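PDB 4PG7: homoserine dehydrogenase from Staphylococcus aureus M1064, which catalyses the NAD(P)-dependent interconversion of L-homoserine and L-aspartate semialdehyde, a step of the aspartic acid pathway. Local coordinates for residues A[36-41]-A[328-333]; A[378-383]-A[437-442]. All blocks are in the same frame, centred on the assembly; numbering follows the deposited sequence.

Contact 1: residues A[36-41]-A[328-333]; sequences SGVVKI and SAVVSD
Val38 and Val331 mark the place where helices 36-41 and 328-333 come nearest, their CA atoms 6.6 Å apart. The short axes approach to 9.1 Å and cross at -54°, a steep angle that limits the meeting to a few residues. Ile41 points at the other helix and reaches it with two branches. Its CG2 packs 3.7 Å from Val331 CG2 and also touches CG1, so the methyl sits against both branches of the valine. Its CG1, opposite the carbonyl carbon (chi1 -69°), carries the arm toward the start of the other segment, where CD1 ends 3.6 Å from Ser328 N. The flexible chain of isoleucine suits this oblique reach, whereas the compact valines pack where the backbones come nearest.

Helix 33-53 is the first helix of the Rossmann-type nucleotide-binding domain, following strand 22-29 and a glycine-rich turn that fits the GxGxxG pattern; the side chain of Val38 touches that turn. Helix 323-339 comes from much later in the chain and packs back on this domain. Val38 and Val330 meet almost at right angles, with Val38 CG2 lying 3.9 Å from Val330 CG1. The second methyl of Val38, CG1, is anti to the backbone N (chi1 169°) and passes Val331 CG2 at 4.2 Å, the two side chains running in opposite directions. Branched aliphatic residues fit here because the three valines are buried, while the polar Ser328 lies exposed beside Ile41. Beyond the pair of helices, Val330 also leans on Ile121 of strand 119-122 and on Ala150.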
loop_
_atom_site.group_PDB
_atom_site.type_symbol
_atom_site.label_atom_id
_atom_site.label_comp_id
_atom_site.label_asym_id
_atom_site.label_seq_id
_atom_site.Cartn_x
_atom_site.Cartn_y
_atom_site.Cartn_z
ATOM N N SER A 36 2.467 28.161 -5.131
ATOM C CA SER A 36 3.294 28.812 -4.108
ATOM C C SER A 36 4.198 27.820 -3.412
ATOM O O SER A 36 5.400 28.074 -3.231
ATOM C CB SER A 36 2.418 29.516 -3.089
ATOM O OG SER A 36 1.561 30.409 -3.763
ATOM N N GLY A 37 3.635 26.664 -3.052
ATOM C CA GLY A 37 4.415 25.591 -2.456
ATOM C C GLY A 37 5.530 25.087 -3.337
ATOM O O GLY A 37 6.634 24.853 -2.857
ATOM N N VAL A 38 5.262 24.931 -4.635
ATOM C CA VAL A 38 6.310 24.525 -5.586
ATOM C C VAL A 38 7.447 25.535 -5.605
ATOM O O VAL A 38 8.620 25.161 -5.602
ATOM C CB VAL A 38 5.759 24.338 -7.018
ATOM C CG1 VAL A 38 6.888 24.188 -8.036
ATOM C CG2 VAL A 38 4.845 23.105 -7.073
ATOM N N VAL A 39 7.101 26.812 -5.623
ATOM C CA VAL A 39 8.115 27.869 -5.653
ATOM C C VAL A 39 8.977 27.795 -4.394
ATOM O O VAL A 39 10.202 27.760 -4.487
ATOM C CB VAL A 39 7.469 29.263 -5.795
ATOM C CG1 VAL A 39 8.495 30.369 -5.582
ATOM C CG2 VAL A 39 6.831 29.399 -7.182
ATOM N N LYS A 40 8.330 27.739 -3.225
ATOM C CA LYS A 40 9.046 27.687 -1.946
ATOM C C LYS A 40 9.990 26.496 -1.866
ATOM O O LYS A 40 11.139 26.626 -1.432
ATOM C CB LYS A 40 8.060 27.635 -0.780
ATOM N N ILE A 41 9.518 25.347 -2.319
ATOM C CA ILE A 41 10.331 24.139 -2.293
ATOM C C ILE A 41 11.559 24.270 -3.189
ATOM O O ILE A 41 12.660 23.864 -2.805
ATOM C CB ILE A 41 9.521 22.895 -2.688
ATOM C CG1 ILE A 41 8.491 22.567 -1.596
ATOM C CG2 ILE A 41 10.449 21.703 -2.906
ATOM C CD1 ILE A 41 7.454 21.540 -2.010
ATOM N N SER A 328 5.396 18.897 -3.335
ATOM C CA SER A 328 6.585 18.069 -3.185
ATOM C C SER A 328 6.658 17.006 -4.291
ATOM O O SER A 328 7.737 16.698 -4.798
ATOM C CB SER A 328 6.591 17.418 -1.800
ATOM O OG SER A 328 7.772 16.680 -1.617
ATOM N N ALA A 329 5.506 16.467 -4.682
ATOM C CA ALA A 329 5.461 15.489 -5.767
ATOM C C ALA A 329 5.827 16.129 -7.118
ATOM O O ALA A 329 6.541 15.525 -7.919
ATOM C CB ALA A 329 4.095 14.825 -5.834
ATOM N N VAL A 330 5.355 17.354 -7.352
ATOM C CA VAL A 330 5.715 18.096 -8.556
ATOM C C VAL A 330 7.231 18.273 -8.644
ATOM O O VAL A 330 7.829 18.031 -9.692
ATOM C CB VAL A 330 5.056 19.488 -8.597
ATOM C CG1 VAL A 330 5.654 20.339 -9.718
ATOM C CG2 VAL A 330 3.555 19.365 -8.776
ATOM N N VAL A 331 7.852 18.689 -7.549
ATOM C CA VAL A 331 9.291 18.973 -7.570
ATOM C C VAL A 331 10.082 17.684 -7.753
ATOM O O VAL A 331 11.128 17.665 -8.408
ATOM C CB VAL A 331 9.752 19.728 -6.313
ATOM C CG1 VAL A 331 11.267 19.899 -6.308
ATOM C CG2 VAL A 331 9.082 21.098 -6.251
ATOM N N SER A 332 9.571 16.603 -7.175
ATOM C CA SER A 332 10.165 15.291 -7.368
ATOM C C SER A 332 10.157 14.917 -8.849
ATOM O O SER A 332 11.196 14.562 -9.403
ATOM C CB SER A 332 9.417 14.249 -6.542
ATOM O OG SER A 332 9.960 12.967 -6.755
ATOM N N ASP A 333 8.997 15.027 -9.494
ATOM C CA ASP A 333 8.906 14.778 -10.942
ATOM C C ASP A 333 9.850 15.692 -11.730
ATOM O O ASP A 333 10.423 15.281 -12.735
ATOM C CB ASP A 333 7.473 14.976 -11.455
ATOM C CG ASP A 333 6.559 13.778 -11.158
ATOM O OD1 ASP A 333 7.073 12.663 -10.919
ATOM O OD2 ASP A 333 5.324 13.952 -11.186
#

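Contact 2: residues A[378-383]-A[437-442]; sequences FVVVNH and VDKVYP. With LYS (lysine), chain K.
Phe378 and Tyr441 stand side by side on neighbouring antiparallel strands, their side chains pointing the same way and their CD2 atoms 3.8 Å apart, with the rings meeting obliquely. The two strands lie inside the mixed sheet, in the C-terminal domain, probably the ACT domain, and a classic beta bulge at Asp438 and Lys439, both opposite Val380, interrupts their pairing. The phenylalanine ring packs against helix 253-262; tyrosine suits its place because its ring packs by Phe378 and Leu287 while its hydroxyl accepts from Lys439 NZ. Backbone bonds hold the aromatic pair: Phe378 N reaches Tyr441 O at 2.7 Å, and Tyr441 N returns to Phe378 O.

On the other face, Val379 and Val440 lie alongside each other, CG2 to CG2 at 4.1 Å, while Val379 and Val437 cross at a slant with their CG1 methyls in contact. These beta-branched residues suit extended strands; Val437 and Val440 pack against helix 427-432, Val379 against Pro426.

At the bulge, Val380 N donates almost straight (174°) to Lys439 O, and the bond from Asp438 N to Val380 O is more bent. The extra residue turns Asp438 to the same face as Val380, whose CG1 lies 3.9 Å from Asp438 CB. Asn382 crosses Asp438, its OD1 3.2 Å from Asp438 CB and the amide and carboxylate planes 46° apart; its ND2 bonds Ser414.

The bulge thus presents two neighbouring residues to the bound lysine. Asp438 OD1 lies 2.6 Å from the ligand atom O. Lys439, with CG between the backbone N and carbonyl carbon (chi1 62°), runs antiparallel to the ligand's chain, CD against CD at 3.5 Å; its NZ forms a salt bridge with Asp255 and donates to Tyr441 OH at 3.1 Å.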
loop_
_atom_site.group_PDB
_atom_site.type_symbol
_atom_site.label_atom_id
_atom_site.label_comp_id
_atom_site.label_asym_id
_atom_site.label_seq_id
_atom_site.Cartn_x
_atom_site.Cartn_y
_atom_site.Cartn_z
ATOM N N PHE A 378 -27.855 -6.003 -1.160
ATOM C CA PHE A 378 -28.599 -5.651 0.040
ATOM C C PHE A 378 -29.849 -4.938 -0.445
ATOM O O PHE A 378 -29.756 -3.908 -1.075
ATOM C CB PHE A 378 -27.760 -4.694 0.882
ATOM C CG PHE A 378 -28.474 -4.066 2.053
ATOM C CD1 PHE A 378 -28.738 -4.782 3.197
ATOM C CD2 PHE A 378 -28.759 -2.712 2.056
ATOM C CE1 PHE A 378 -29.331 -4.176 4.310
ATOM C CE2 PHE A 378 -29.345 -2.106 3.159
ATOM C CZ PHE A 378 -29.621 -2.841 4.293
ATOM N N VAL A 379 -31.003 -5.512 -0.163
ATOM C CA VAL A 379 -32.260 -5.046 -0.723
ATOM C C VAL A 379 -33.181 -4.632 0.422
ATOM O O VAL A 379 -33.426 -5.427 1.321
ATOM C CB VAL A 379 -32.966 -6.162 -1.518
ATOM C CG1 VAL A 379 -34.254 -5.618 -2.125
ATOM C CG2 VAL A 379 -32.066 -6.712 -2.613
ATOM N N VAL A 380 -33.693 -3.405 0.375
ATOM C CA VAL A 380 -34.640 -2.897 1.374
ATOM C C VAL A 380 -36.024 -2.762 0.755
ATOM O O VAL A 380 -36.169 -2.126 -0.300
ATOM C CB VAL A 380 -34.221 -1.513 1.864
ATOM C CG1 VAL A 380 -35.179 -1.019 2.936
ATOM C CG2 VAL A 380 -32.805 -1.561 2.411
ATOM N N VAL A 381 -37.003 -3.402 1.377
ATOM C CA VAL A 381 -38.385 -3.384 0.914
ATOM C C VAL A 381 -39.263 -2.750 1.995
ATOM O O VAL A 381 -39.100 -3.053 3.187
ATOM C CB VAL A 381 -38.926 -4.790 0.560
ATOM C CG1 VAL A 381 -38.099 -5.398 -0.562
ATOM C CG2 VAL A 381 -38.897 -5.705 1.770
ATOM N N ASN A 382 -40.189 -1.894 1.573
ATOM C CA ASN A 382 -41.134 -1.249 2.489
ATOM C C ASN A 382 -42.585 -1.675 2.233
ATOM O O ASN A 382 -42.882 -2.316 1.232
ATOM C CB ASN A 382 -41.114 0.278 2.364
ATOM C CG ASN A 382 -39.734 0.877 2.265
ATOM O OD1 ASN A 382 -39.451 1.688 1.376
ATOM N ND2 ASN A 382 -38.896 0.556 3.215
ATOM N N HIS A 383 -43.476 -1.282 3.143
ATOM C CA HIS A 383 -44.924 -1.565 3.050
ATOM C C HIS A 383 -45.187 -3.053 2.936
ATOM O O HIS A 383 -46.080 -3.467 2.220
ATOM C CB HIS A 383 -45.544 -0.795 1.869
ATOM C CG HIS A 383 -45.097 0.629 1.795
ATOM N ND1 HIS A 383 -45.515 1.579 2.701
ATOM C CD2 HIS A 383 -44.245 1.263 0.957
ATOM C CE1 HIS A 383 -44.944 2.736 2.423
ATOM N NE2 HIS A 383 -44.168 2.572 1.370
ATOM N N VAL A 437 -39.511 -1.737 -3.497
ATOM C CA VAL A 437 -38.106 -1.782 -3.199
ATOM C C VAL A 437 -37.634 -0.359 -2.940
ATOM O O VAL A 437 -37.682 0.470 -3.823
ATOM C CB VAL A 437 -37.297 -2.387 -4.382
ATOM C CG1 VAL A 437 -35.803 -2.311 -4.105
ATOM C CG2 VAL A 437 -37.718 -3.835 -4.618
ATOM N N ASP A 438 -37.174 -0.081 -1.731
ATOM C CA ASP A 438 -36.694 1.252 -1.395
ATOM C C ASP A 438 -35.375 1.470 -2.105
ATOM O O ASP A 438 -35.206 2.432 -2.835
ATOM C CB ASP A 438 -36.493 1.377 0.111
ATOM C CG ASP A 438 -35.927 2.747 0.527
ATOM O OD1 ASP A 438 -36.128 3.745 -0.180
ATOM O OD2 ASP A 438 -35.296 2.820 1.583
ATOM N N LYS A 439 -34.445 0.537 -1.920
ATOM C CA LYS A 439 -33.186 0.627 -2.594
ATOM C C LYS A 439 -32.402 -0.666 -2.491
ATOM O O LYS A 439 -32.736 -1.555 -1.707
ATOM C CB LYS A 439 -32.369 1.740 -1.978
ATOM C CG LYS A 439 -32.044 1.519 -0.525
ATOM C CD LYS A 439 -31.706 2.855 0.111
ATOM C CE LYS A 439 -31.465 2.726 1.600
ATOM N NZ LYS A 439 -31.283 4.092 2.176
ATOM N N VAL A 440 -31.345 -0.716 -3.279
ATOM C CA VAL A 440 -30.468 -1.864 -3.354
ATOM C C VAL A 440 -29.060 -1.327 -3.313
ATOM O O VAL A 440 -28.704 -0.428 -4.082
ATOM C CB VAL A 440 -30.694 -2.669 -4.661
ATOM C CG1 VAL A 440 -29.712 -3.824 -4.776
ATOM C CG2 VAL A 440 -32.114 -3.203 -4.731
ATOM N N TYR A 441 -28.257 -1.875 -2.409
ATOM C CA TYR A 441 -26.827 -1.589 -2.371
ATOM C C TYR A 441 -26.067 -2.880 -2.689
ATOM O O TYR A 441 -26.486 -3.956 -2.269
ATOM C CB TYR A 441 -26.401 -1.120 -0.997
ATOM C CG TYR A 441 -26.972 0.175 -0.487
ATOM C CD1 TYR A 441 -27.455 1.154 -1.333
ATOM C CD2 TYR A 441 -26.947 0.455 0.871
ATOM C CE1 TYR A 441 -27.954 2.349 -0.836
ATOM C CE2 TYR A 441 -27.435 1.654 1.372
ATOM C CZ TYR A 441 -27.916 2.598 0.519
ATOM O OH TYR A 441 -28.381 3.799 1.032
ATOM N N PRO A 442 -24.939 -2.778 -3.406
ATOM C CA PRO A 442 -24.086 -3.962 -3.553
ATOM C C PRO A 442 -23.476 -4.358 -2.229
ATOM O O PRO A 442 -23.382 -3.536 -1.311
ATOM C CB PRO A 442 -22.978 -3.519 -4.535
ATOM C CG PRO A 442 -23.036 -2.051 -4.558
ATOM C CD PRO A 442 -24.404 -1.606 -4.112
HETATM N N LYS K . -34.191 7.609 3.095
HETATM C CA LYS K . -34.084 7.557 1.597
HETATM C C LYS K . -35.091 6.597 0.970
HETATM O O LYS K . -34.846 6.042 -0.118
HETATM C CB LYS K . -32.669 7.155 1.180
HETATM C CG LYS K . -32.362 7.412 -0.281
HETATM C CD LYS K . -31.787 6.192 -0.980
HETATM C CE LYS K . -31.640 6.475 -2.458
HETATM N NZ LYS K . -31.093 5.325 -3.227
HETATM O OXT LYS K . -36.174 6.381 1.536
#

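Contact 1 and contact 2 lie on opposite sides of the chain's centre, their own centres 48 Å apart and their nearest atoms about 32 Å apart. They come in series along the chain and share no helix or strand. Contact 1 packs helix 33-53 against helix 323-339 at the nucleotide-binding end. Helix 323-339 reaches that part after the chain has passed through the strands of the central sheet, and strand 375-382 follows. Contact 2 pairs this strand with 436-444 in the C-terminal domain, probably the ACT domain, within a mixed sheet that also includes strand 278-289. The lysine sits between that domain (Asp438, Lys439) and the Arg246 to Thr252 region, well away from the nucleotide-binding end.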